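Local coordinates for spindle assembly abnormal protein 6 (Caenorhabditis elegans, PDB 4GFC) that forms the central scaffold of centrioles, setting their ninefold symmetry, and is required for centrosome biogenesis and duplication, at residues 62-67 with 140-145; 102-107 with 124-129; 83-88 with 128-133. The protein carries 1 engineered substitution. One frame throughout, in Å; residues are numbered along the deposited sequence.

Contact 1: 62-67 with 140-145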
loop_
_atom_site.group_PDB
_atom_site.type_symbol
_atom_site.label_atom_id
_atom_site.label_comp_id
_atom_site.label_asym_id
_atom_site.label_seq_id
_atom_site.Cartn_x
_atom_site.Cartn_y
_atom_site.Cartn_z
ATOM N N ASP A 62 2.478 8.256 6.105
ATOM C CA ASP A 62 1.409 7.268 6.303
ATOM C C ASP A 62 1.003 6.658 4.958
ATOM O O ASP A 62 0.274 7.274 4.177
ATOM C CB ASP A 62 0.201 7.910 7.017
ATOM C CG ASP A 62 -0.832 6.949 7.602
ATOM O OD1 ASP A 62 -1.689 7.409 8.396
ATOM O OD2 ASP A 62 -0.783 5.739 7.269
ATOM N N PHE A 63 1.475 5.434 4.708
ATOM C CA PHE A 63 1.274 4.700 3.463
ATOM C C PHE A 63 -0.178 4.339 3.208
ATOM O O PHE A 63 -0.604 4.409 2.067
ATOM C CB PHE A 63 2.123 3.419 3.430
ATOM C CG PHE A 63 3.557 3.578 3.887
ATOM C CD1 PHE A 63 4.467 4.326 3.141
ATOM C CD2 PHE A 63 4.000 2.974 5.064
ATOM C CE1 PHE A 63 5.793 4.478 3.570
ATOM C CE2 PHE A 63 5.324 3.116 5.486
ATOM C CZ PHE A 63 6.209 3.876 4.742
ATOM N N GLU A 64 -0.929 3.937 4.237
ATOM C CA GLU A 64 -2.325 3.517 4.070
ATOM C C GLU A 64 -3.258 4.710 3.878
ATOM O O GLU A 64 -4.376 4.517 3.374
ATOM C CB GLU A 64 -2.792 2.679 5.266
ATOM C CG GLU A 64 -3.810 1.605 4.882
ATOM C CD GLU A 64 -3.878 0.412 5.814
ATOM O OE1 GLU A 64 -3.073 0.348 6.773
ATOM O OE2 GLU A 64 -4.689 -0.500 5.539
ATOM N N PHE A 65 -2.772 5.942 4.227
ATOM C CA PHE A 65 -3.519 7.188 4.119
ATOM C C PHE A 65 -3.692 7.569 2.665
ATOM O O PHE A 65 -2.729 8.018 2.015
ATOM C CB PHE A 65 -2.853 8.318 4.899
ATOM C CG PHE A 65 -3.722 9.550 5.006
ATOM C CD1 PHE A 65 -4.539 9.750 6.113
ATOM C CD2 PHE A 65 -3.728 10.515 3.991
ATOM C CE1 PHE A 65 -5.310 10.909 6.229
ATOM C CE2 PHE A 65 -4.505 11.674 4.108
ATOM C CZ PHE A 65 -5.293 11.859 5.222
ATOM N N LEU A 66 -4.938 7.390 2.163
ATOM C CA LEU A 66 -5.340 7.649 0.789
ATOM C C LEU A 66 -6.850 7.844 0.735
ATOM O O LEU A 66 -7.607 6.880 0.885
ATOM C CB LEU A 66 -4.891 6.482 -0.117
ATOM C CG LEU A 66 -4.956 6.662 -1.654
ATOM C CD1 LEU A 66 -3.917 7.667 -2.136
ATOM C CD2 LEU A 66 -4.756 5.305 -2.371
ATOM N N PHE A 67 -7.291 9.098 0.517
ATOM C CA PHE A 67 -8.705 9.482 0.424
ATOM C C PHE A 67 -9.008 10.181 -0.889
ATOM O O PHE A 67 -8.170 10.932 -1.373
ATOM C CB PHE A 67 -9.090 10.389 1.609
ATOM C CG PHE A 67 -9.052 9.689 2.939
ATOM C CD1 PHE A 67 -10.175 9.072 3.442
ATOM C CD2 PHE A 67 -7.870 9.605 3.659
ATOM C CE1 PHE A 67 -10.125 8.411 4.643
ATOM C CE2 PHE A 67 -7.824 8.927 4.869
ATOM C CZ PHE A 67 -8.944 8.322 5.342
ATOM N N ALA A 140 -12.098 6.561 2.004
ATOM C CA ALA A 140 -10.833 5.804 2.048
ATOM C C ALA A 140 -10.688 4.943 0.758
ATOM O O ALA A 140 -11.619 4.222 0.376
ATOM C CB ALA A 140 -10.758 4.934 3.311
ATOM N N VAL A 141 -9.575 5.082 0.051
ATOM C CA VAL A 141 -9.349 4.317 -1.181
ATOM C C VAL A 141 -8.867 2.912 -0.842
ATOM O O VAL A 141 -7.866 2.757 -0.147
ATOM C CB VAL A 141 -8.348 5.029 -2.103
ATOM C CG1 VAL A 141 -8.118 4.239 -3.352
ATOM C CG2 VAL A 141 -8.814 6.422 -2.443
ATOM N N ARG A 142 -9.554 1.893 -1.351
ATOM C CA ARG A 142 -9.158 0.502 -1.103
ATOM C C ARG A 142 -8.909 -0.204 -2.461
ATOM O O ARG A 142 -8.757 0.462 -3.497
ATOM C CB ARG A 142 -10.227 -0.227 -0.265
ATOM C CG ARG A 142 -10.533 0.342 1.121
ATOM C CD ARG A 142 -9.430 0.167 2.149
ATOM N NE ARG A 142 -9.004 -1.217 2.280
ATOM C CZ ARG A 142 -7.899 -1.592 2.911
ATOM N NH1 ARG A 142 -7.119 -0.687 3.501
ATOM N NH2 ARG A 142 -7.567 -2.874 2.971
ATOM N N GLY A 143 -8.864 -1.536 -2.448
ATOM C CA GLY A 143 -8.695 -2.336 -3.639
ATOM C C GLY A 143 -7.551 -1.942 -4.525
ATOM O O GLY A 143 -6.497 -1.539 -4.046
ATOM N N ASP A 144 -7.787 -1.997 -5.829
ATOM C CA ASP A 144 -6.814 -1.765 -6.892
ATOM C C ASP A 144 -6.124 -0.419 -6.842
ATOM O O ASP A 144 -4.925 -0.366 -7.120
ATOM C CB ASP A 144 -7.457 -1.980 -8.256
ATOM C CG ASP A 144 -7.796 -3.451 -8.501
ATOM O OD1 ASP A 144 -6.857 -4.267 -8.635
ATOM O OD2 ASP A 144 -9.002 -3.790 -8.526
ATOM N N HIS A 145 -6.831 0.652 -6.480
ATOM C CA HIS A 145 -6.198 1.969 -6.423
ATOM C C HIS A 145 -5.226 2.052 -5.272
ATOM O O HIS A 145 -4.157 2.634 -5.437
ATOM C CB HIS A 145 -7.244 3.059 -6.308
ATOM C CG HIS A 145 -7.989 3.293 -7.579
ATOM N ND1 HIS A 145 -9.180 2.619 -7.865
ATOM C CD2 HIS A 145 -7.714 4.142 -8.588
ATOM C CE1 HIS A 145 -9.560 3.058 -9.051
ATOM N NE2 HIS A 145 -8.726 3.993 -9.513
HETATM O O HOH W 1 -6.707 3.264 2.497
#
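Leu66 and Val141 form the tight part of this contact. The backbone N of Val141 donates to O of Leu66 at 2.8 Å, and the bond is almost straight (179°). Beside it, CD2 of Leu66 lies 3.6 Å from CB of Val141. Leu66 can reach this place because its CG is anti to the backbone N (chi1 -168°), which carries the branched end over to Val141. Next to it, Phe67 and Ala140 make an antiparallel non-hydrogen-bonded pair. Here CE1 of the Phe67 ring meets the methyl CB of Ala140 at 3.8 Å.

The other side is looser and more polar. A water donates to O of Glu64 and to O of Val141, so it bridges the two backbones. Farther out, Glu64 OE2 and Arg142 NH1 form a salt bridge of 3.2 Å. The carboxylate offers its anti lone pair and sits at the guanidinium edge, close to that plane, while the two planes are turned 38° apart. Arg142 is shared, since its NH2 pairs with Asp144 of the second subunit.

The contact joins the head domain to the start of the dimerising coiled coil. Leu66 also touches Leu146 and His149 of helix 143-163, and Phe67 packs on Ile57 of strand 51-59 and Leu111 of strand 105-111.

Contact 2: 102-107 with 124-129; sequences CKNTEI and SKTPGS. Engineered in segment 124-129: Gly128 (natural residue Ile). With EDO (1,2-ethanediol), chain F.
Asn104 meets the 124-129 loop through both its backbone and its side chain. Asn104 O accepts the backbone N-H of Lys125 at 2.8 Å (156°). Asn104 ND2 donates to OG1 of Thr126 at 3.2 Å, and the hydroxyl oxygen lies nearly in the amide plane. The two side chains cross at about a right angle.

Cys102 to Thr105 is a type I turn, closed by Thr105 N donating to O of Cys102 at 3.3 Å. Inside it, Asn104 N makes a weak bond of 3.7 Å to SG of Cys102. The turn leads into strand 105-111, which pairs with strand 117-124 as an antiparallel hairpin of the SAS-6 head domain. Thr105 and Ser124 form a non-hydrogen-bonded pair at the hairpin's open end, and the next backbone bonds there join Glu106 to Phe123. The hydroxyl of Thr105 is satisfied by O of His99.

Lys125 bends at chi2 (-67°) and again at chi4. This brings Lys125 NZ to Glu106 OE2 in a salt bridge of 3.0 Å, whose hydrogen bond is weak. The shaft of the lysine follows, with Lys125 CE 3.6 Å from CD of Glu106. With an alanine at this glutamate's position, the Lys125 ammonium would probably lose its carboxylate and its tail be freer to move.

An ethanediol donates through O1 to O of Cys102 at 2.7 Å.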
loop_
_atom_site.group_PDB
_atom_site.type_symbol
_atom_site.label_atom_id
_atom_site.label_comp_id
_atom_site.label_asym_id
_atom_site.label_seq_id
_atom_site.Cartn_x
_atom_site.Cartn_y
_atom_site.Cartn_z
ATOM N N CYS A 102 -3.045 31.462 -2.414
ATOM C CA CYS A 102 -3.035 32.437 -1.342
ATOM C C CYS A 102 -2.474 31.849 -0.045
ATOM O O CYS A 102 -2.849 30.747 0.370
ATOM C CB CYS A 102 -4.435 32.989 -1.141
ATOM S SG CYS A 102 -4.479 34.437 -0.066
ATOM N N LYS A 103 -1.561 32.609 0.592
ATOM C CA LYS A 103 -0.899 32.251 1.857
ATOM C C LYS A 103 -1.889 32.170 3.022
ATOM O O LYS A 103 -1.665 31.392 3.948
ATOM C CB LYS A 103 0.206 33.264 2.196
ATOM C CG LYS A 103 1.386 33.267 1.221
ATOM C CD LYS A 103 2.395 34.350 1.582
ATOM C CE LYS A 103 3.573 34.403 0.642
ATOM N NZ LYS A 103 4.605 35.355 1.133
ATOM N N ASN A 104 -2.980 32.961 2.962
ATOM C CA ASN A 104 -4.049 33.027 3.966
ATOM C C ASN A 104 -5.041 31.870 3.897
ATOM O O ASN A 104 -6.010 31.879 4.644
ATOM C CB ASN A 104 -4.837 34.332 3.785
ATOM C CG ASN A 104 -4.096 35.578 4.158
ATOM O OD1 ASN A 104 -3.126 35.558 4.922
ATOM N ND2 ASN A 104 -4.568 36.696 3.644
ATOM N N THR A 105 -4.840 30.910 2.980
ATOM C CA THR A 105 -5.728 29.765 2.786
ATOM C C THR A 105 -5.315 28.636 3.732
ATOM O O THR A 105 -4.139 28.307 3.842
ATOM C CB THR A 105 -5.743 29.382 1.293
ATOM O OG1 THR A 105 -6.567 30.331 0.619
ATOM C CG2 THR A 105 -6.252 27.984 1.013
ATOM N N GLU A 106 -6.307 28.062 4.420
ATOM C CA GLU A 106 -6.163 26.954 5.357
ATOM C C GLU A 106 -6.862 25.682 4.844
ATOM O O GLU A 106 -7.988 25.769 4.361
ATOM C CB GLU A 106 -6.779 27.356 6.698
ATOM C CG GLU A 106 -5.890 28.201 7.594
ATOM C CD GLU A 106 -6.076 27.957 9.080
ATOM O OE1 GLU A 106 -7.045 27.264 9.478
ATOM O OE2 GLU A 106 -5.222 28.443 9.857
ATOM N N ILE A 107 -6.212 24.518 4.947
ATOM C CA ILE A 107 -6.809 23.215 4.592
ATOM C C ILE A 107 -7.020 22.404 5.891
ATOM O O ILE A 107 -6.089 22.221 6.677
ATOM C CB ILE A 107 -5.984 22.435 3.523
ATOM C CG1 ILE A 107 -6.369 22.875 2.104
ATOM C CG2 ILE A 107 -6.144 20.922 3.642
ATOM C CD1 ILE A 107 -5.531 23.907 1.566
ATOM N N SER A 124 -10.450 30.216 3.823
ATOM C CA SER A 124 -9.739 31.457 3.478
ATOM C C SER A 124 -9.762 32.434 4.681
ATOM O O SER A 124 -10.839 32.824 5.138
ATOM C CB SER A 124 -10.357 32.114 2.240
ATOM O OG SER A 124 -9.826 33.412 1.994
ATOM N N LYS A 125 -8.570 32.830 5.171
ATOM C CA LYS A 125 -8.399 33.752 6.302
ATOM C C LYS A 125 -8.285 35.246 5.856
ATOM O O LYS A 125 -8.108 36.137 6.700
ATOM C CB LYS A 125 -7.173 33.341 7.136
ATOM C CG LYS A 125 -7.273 31.965 7.775
ATOM C CD LYS A 125 -8.371 31.933 8.842
ATOM C CE LYS A 125 -8.386 30.653 9.631
ATOM N NZ LYS A 125 -7.229 30.554 10.563
ATOM N N THR A 126 -8.410 35.516 4.531
ATOM C CA THR A 126 -8.416 36.848 3.927
ATOM C C THR A 126 -9.639 37.604 4.425
ATOM O O THR A 126 -10.734 37.038 4.419
ATOM C CB THR A 126 -8.409 36.727 2.427
ATOM O OG1 THR A 126 -7.233 36.008 2.030
ATOM C CG2 THR A 126 -8.441 38.069 1.759
ATOM N N PRO A 127 -9.499 38.849 4.929
ATOM C CA PRO A 127 -10.677 39.531 5.484
ATOM C C PRO A 127 -11.661 39.895 4.395
ATOM O O PRO A 127 -11.244 40.341 3.331
ATOM C CB PRO A 127 -10.084 40.772 6.143
ATOM C CG PRO A 127 -8.586 40.543 6.189
ATOM C CD PRO A 127 -8.296 39.707 5.017
ATOM N N GLY A 128 -12.933 39.650 4.647
ATOM C CA GLY A 128 -14.002 39.936 3.700
ATOM C C GLY A 128 -14.564 38.696 3.037
ATOM O O GLY A 128 -15.645 38.746 2.436
ATOM N N SER A 129 -13.822 37.578 3.147
ATOM C CA SER A 129 -14.195 36.293 2.595
ATOM C C SER A 129 -15.366 35.693 3.341
ATOM O O SER A 129 -15.613 36.082 4.472
ATOM C CB SER A 129 -13.015 35.344 2.693
ATOM O OG SER A 129 -13.380 34.073 2.175
HETATM C C1 EDO F . -1.820 26.918 0.612
HETATM O O1 EDO F . -1.759 28.320 0.876
HETATM C C2 EDO F . -2.808 26.244 1.592
HETATM O O2 EDO F . -2.242 25.029 2.064
#

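Contact 3: 83-88 with 128-133. Engineered in segment 128-133: Gly128 (natural residue Ile). With EDO (1,2-ethanediol), chain M.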
loop_
_atom_site.group_PDB
_atom_site.type_symbol
_atom_site.label_atom_id
_atom_site.label_comp_id
_atom_site.label_asym_id
_atom_site.label_seq_id
_atom_site.Cartn_x
_atom_site.Cartn_y
_atom_site.Cartn_z
ATOM N N HIS A 83 -22.601 24.889 0.028
ATOM C CA HIS A 83 -21.570 25.870 0.352
ATOM C C HIS A 83 -21.788 27.188 -0.358
ATOM O O HIS A 83 -20.909 28.043 -0.345
ATOM C CB HIS A 83 -20.180 25.281 0.077
ATOM C CG HIS A 83 -19.890 24.141 1.006
ATOM N ND1 HIS A 83 -20.121 22.831 0.627
ATOM C CD2 HIS A 83 -19.538 24.160 2.315
ATOM C CE1 HIS A 83 -19.806 22.097 1.682
ATOM N NE2 HIS A 83 -19.448 22.854 2.717
ATOM N N ASP A 84 -22.991 27.386 -0.890
ATOM C CA ASP A 84 -23.434 28.616 -1.543
ATOM C C ASP A 84 -22.390 29.141 -2.558
ATOM O O ASP A 84 -21.930 30.291 -2.472
ATOM C CB ASP A 84 -23.823 29.687 -0.495
ATOM C CG ASP A 84 -25.044 29.290 0.331
ATOM O OD1 ASP A 84 -26.186 29.569 -0.119
ATOM O OD2 ASP A 84 -24.859 28.667 1.411
ATOM N N LEU A 85 -22.031 28.275 -3.523
ATOM C CA LEU A 85 -21.102 28.598 -4.600
ATOM C C LEU A 85 -21.915 28.941 -5.844
ATOM O O LEU A 85 -22.661 28.093 -6.321
ATOM C CB LEU A 85 -20.124 27.433 -4.882
ATOM C CG LEU A 85 -19.177 26.998 -3.785
ATOM C CD1 LEU A 85 -18.527 25.700 -4.154
ATOM C CD2 LEU A 85 -18.088 28.006 -3.544
ATOM N N THR A 86 -21.805 30.170 -6.348
ATOM C CA THR A 86 -22.540 30.589 -7.540
ATOM C C THR A 86 -21.787 30.136 -8.803
ATOM O O THR A 86 -22.385 30.019 -9.879
ATOM C CB THR A 86 -22.770 32.106 -7.523
ATOM O OG1 THR A 86 -21.518 32.777 -7.374
ATOM C CG2 THR A 86 -23.731 32.545 -6.424
ATOM N N VAL A 87 -20.471 29.867 -8.649
ATOM C CA VAL A 87 -19.495 29.404 -9.647
ATOM C C VAL A 87 -19.930 28.008 -10.222
ATOM O O VAL A 87 -20.342 27.130 -9.449
ATOM C CB VAL A 87 -18.107 29.367 -8.940
ATOM C CG1 VAL A 87 -17.089 28.547 -9.706
ATOM C CG2 VAL A 87 -17.575 30.767 -8.705
ATOM N N ASP A 88 -19.831 27.820 -11.574
ATOM C CA ASP A 88 -20.238 26.565 -12.240
ATOM C C ASP A 88 -19.190 25.454 -12.099
ATOM O O ASP A 88 -18.131 25.674 -11.518
ATOM C CB ASP A 88 -20.624 26.782 -13.719
ATOM C CG ASP A 88 -19.522 27.082 -14.711
ATOM O OD1 ASP A 88 -18.329 26.986 -14.332
ATOM O OD2 ASP A 88 -19.851 27.402 -15.879
ATOM N N GLY A 128 -12.933 39.650 4.647
ATOM C CA GLY A 128 -14.002 39.936 3.700
ATOM C C GLY A 128 -14.564 38.696 3.037
ATOM O O GLY A 128 -15.645 38.746 2.436
ATOM N N SER A 129 -13.822 37.578 3.147
ATOM C CA SER A 129 -14.195 36.293 2.595
ATOM C C SER A 129 -15.366 35.693 3.341
ATOM O O SER A 129 -15.613 36.082 4.472
ATOM C CB SER A 129 -13.015 35.344 2.693
ATOM O OG SER A 129 -13.380 34.073 2.175
ATOM N N LYS A 130 -16.042 34.687 2.750
ATOM C CA LYS A 130 -17.126 33.938 3.398
ATOM C C LYS A 130 -16.521 32.975 4.429
ATOM O O LYS A 130 -17.262 32.425 5.258
ATOM C CB LYS A 130 -17.958 33.166 2.363
ATOM C CG LYS A 130 -17.154 32.083 1.603
ATOM C CD LYS A 130 -17.938 31.393 0.521
ATOM C CE LYS A 130 -18.992 30.472 1.075
ATOM N NZ LYS A 130 -18.861 29.134 0.485
ATOM N N GLY A 131 -15.197 32.797 4.366
ATOM C CA GLY A 131 -14.429 31.931 5.239
ATOM C C GLY A 131 -14.321 30.542 4.656
ATOM O O GLY A 131 -13.401 30.289 3.891
ATOM N N LYS A 132 -15.241 29.618 5.031
ATOM C CA LYS A 132 -15.279 28.250 4.504
ATOM C C LYS A 132 -15.663 28.353 3.070
ATOM O O LYS A 132 -16.751 28.845 2.758
ATOM C CB LYS A 132 -16.296 27.390 5.265
ATOM C CG LYS A 132 -16.244 25.904 4.930
ATOM C CD LYS A 132 -17.352 25.154 5.627
ATOM C CE LYS A 132 -16.998 23.724 5.920
ATOM N NZ LYS A 132 -18.147 22.953 6.478
ATOM N N ILE A 133 -14.763 27.979 2.183
ATOM C CA ILE A 133 -15.063 28.097 0.771
ATOM C C ILE A 133 -15.950 26.940 0.413
ATOM O O ILE A 133 -16.968 27.131 -0.245
ATOM C CB ILE A 133 -13.772 28.176 -0.040
ATOM C CG1 ILE A 133 -12.947 29.467 0.274
ATOM C CG2 ILE A 133 -14.041 27.989 -1.527
ATOM C CD1 ILE A 133 -13.669 30.808 0.474
HETATM C C1 EDO M . -19.738 28.832 5.347
HETATM O O1 EDO M . -19.722 30.248 5.494
HETATM C C2 EDO M . -20.397 28.417 4.005
HETATM O O2 EDO M . -20.157 27.035 3.760
#
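Lys130 reaches across to the end of helix 73-83 and donates from NZ to O of His83. The modelled separation is very short, so its exact length is doubtful at this resolution. Lys130 NZ also donates to O of Ile133 at 2.9 Å, from above that carbonyl plane, and weakly to O of Lys132 at 3.1 Å. The ammonium lies among three backbone carbonyls, though one bond is weak and one is of doubtful length. The lysine gets there by bending at chi3 (-71°) and chi4.

The His83 side chain leads away from this ammonium toward Lys132. His83 CB points toward strand 132-140 and lies 3.7 Å from O of Ile133. CG sits beside an ethanediol, and His83 CD2 comes closer, 3.3 Å from the diol's O2, which lies at the ring edge. On the other branch, ND1 is bonded to O of Leu79, one turn back in the helix, and this bond should limit the turning of the ring. At the tip, His83 NE2 faces NZ of Lys132 at 4.0 Å. That nitrogen is near the ring plane, but the two make no hydrogen bond.

CD2 of Leu85 rests 3.6 Å from O of Ile133; Leu85 also packs on Tyr76 and Phe92. Within the loop, Ser129 OG accepts the N-H of Gly131 at 3.1 Å, an ST turn just before the strand. At the helix end, Asp84 has positive phi with two bonds back into the last turn. This is a Schellman motif, here with a lysine from the neighbouring loop on one of the terminal carbonyls.

How the contacts relate
From the N terminus, the chain first reaches 62-67, whose partner 140-145 comes at the end of strand 132-140 and the start of helix 143-163. Contact 1 therefore closes the widest loop, and the other two lie within it. Segment 83-88 leaves helix 73-83. Segment 102-107 comes after helix 92-101. Both then meet the turn from strand 117-124 into strand 132-140, so contact 2 sits within the span of contact 3. They share Gly128 and Ser129 and touch through Ser124 and Gly131. Contacts 2 and 3 tie the two helices' ends to one end of the sheet. Contact 1, about 29 Å away between centres, joins the sheet to helix 143-163.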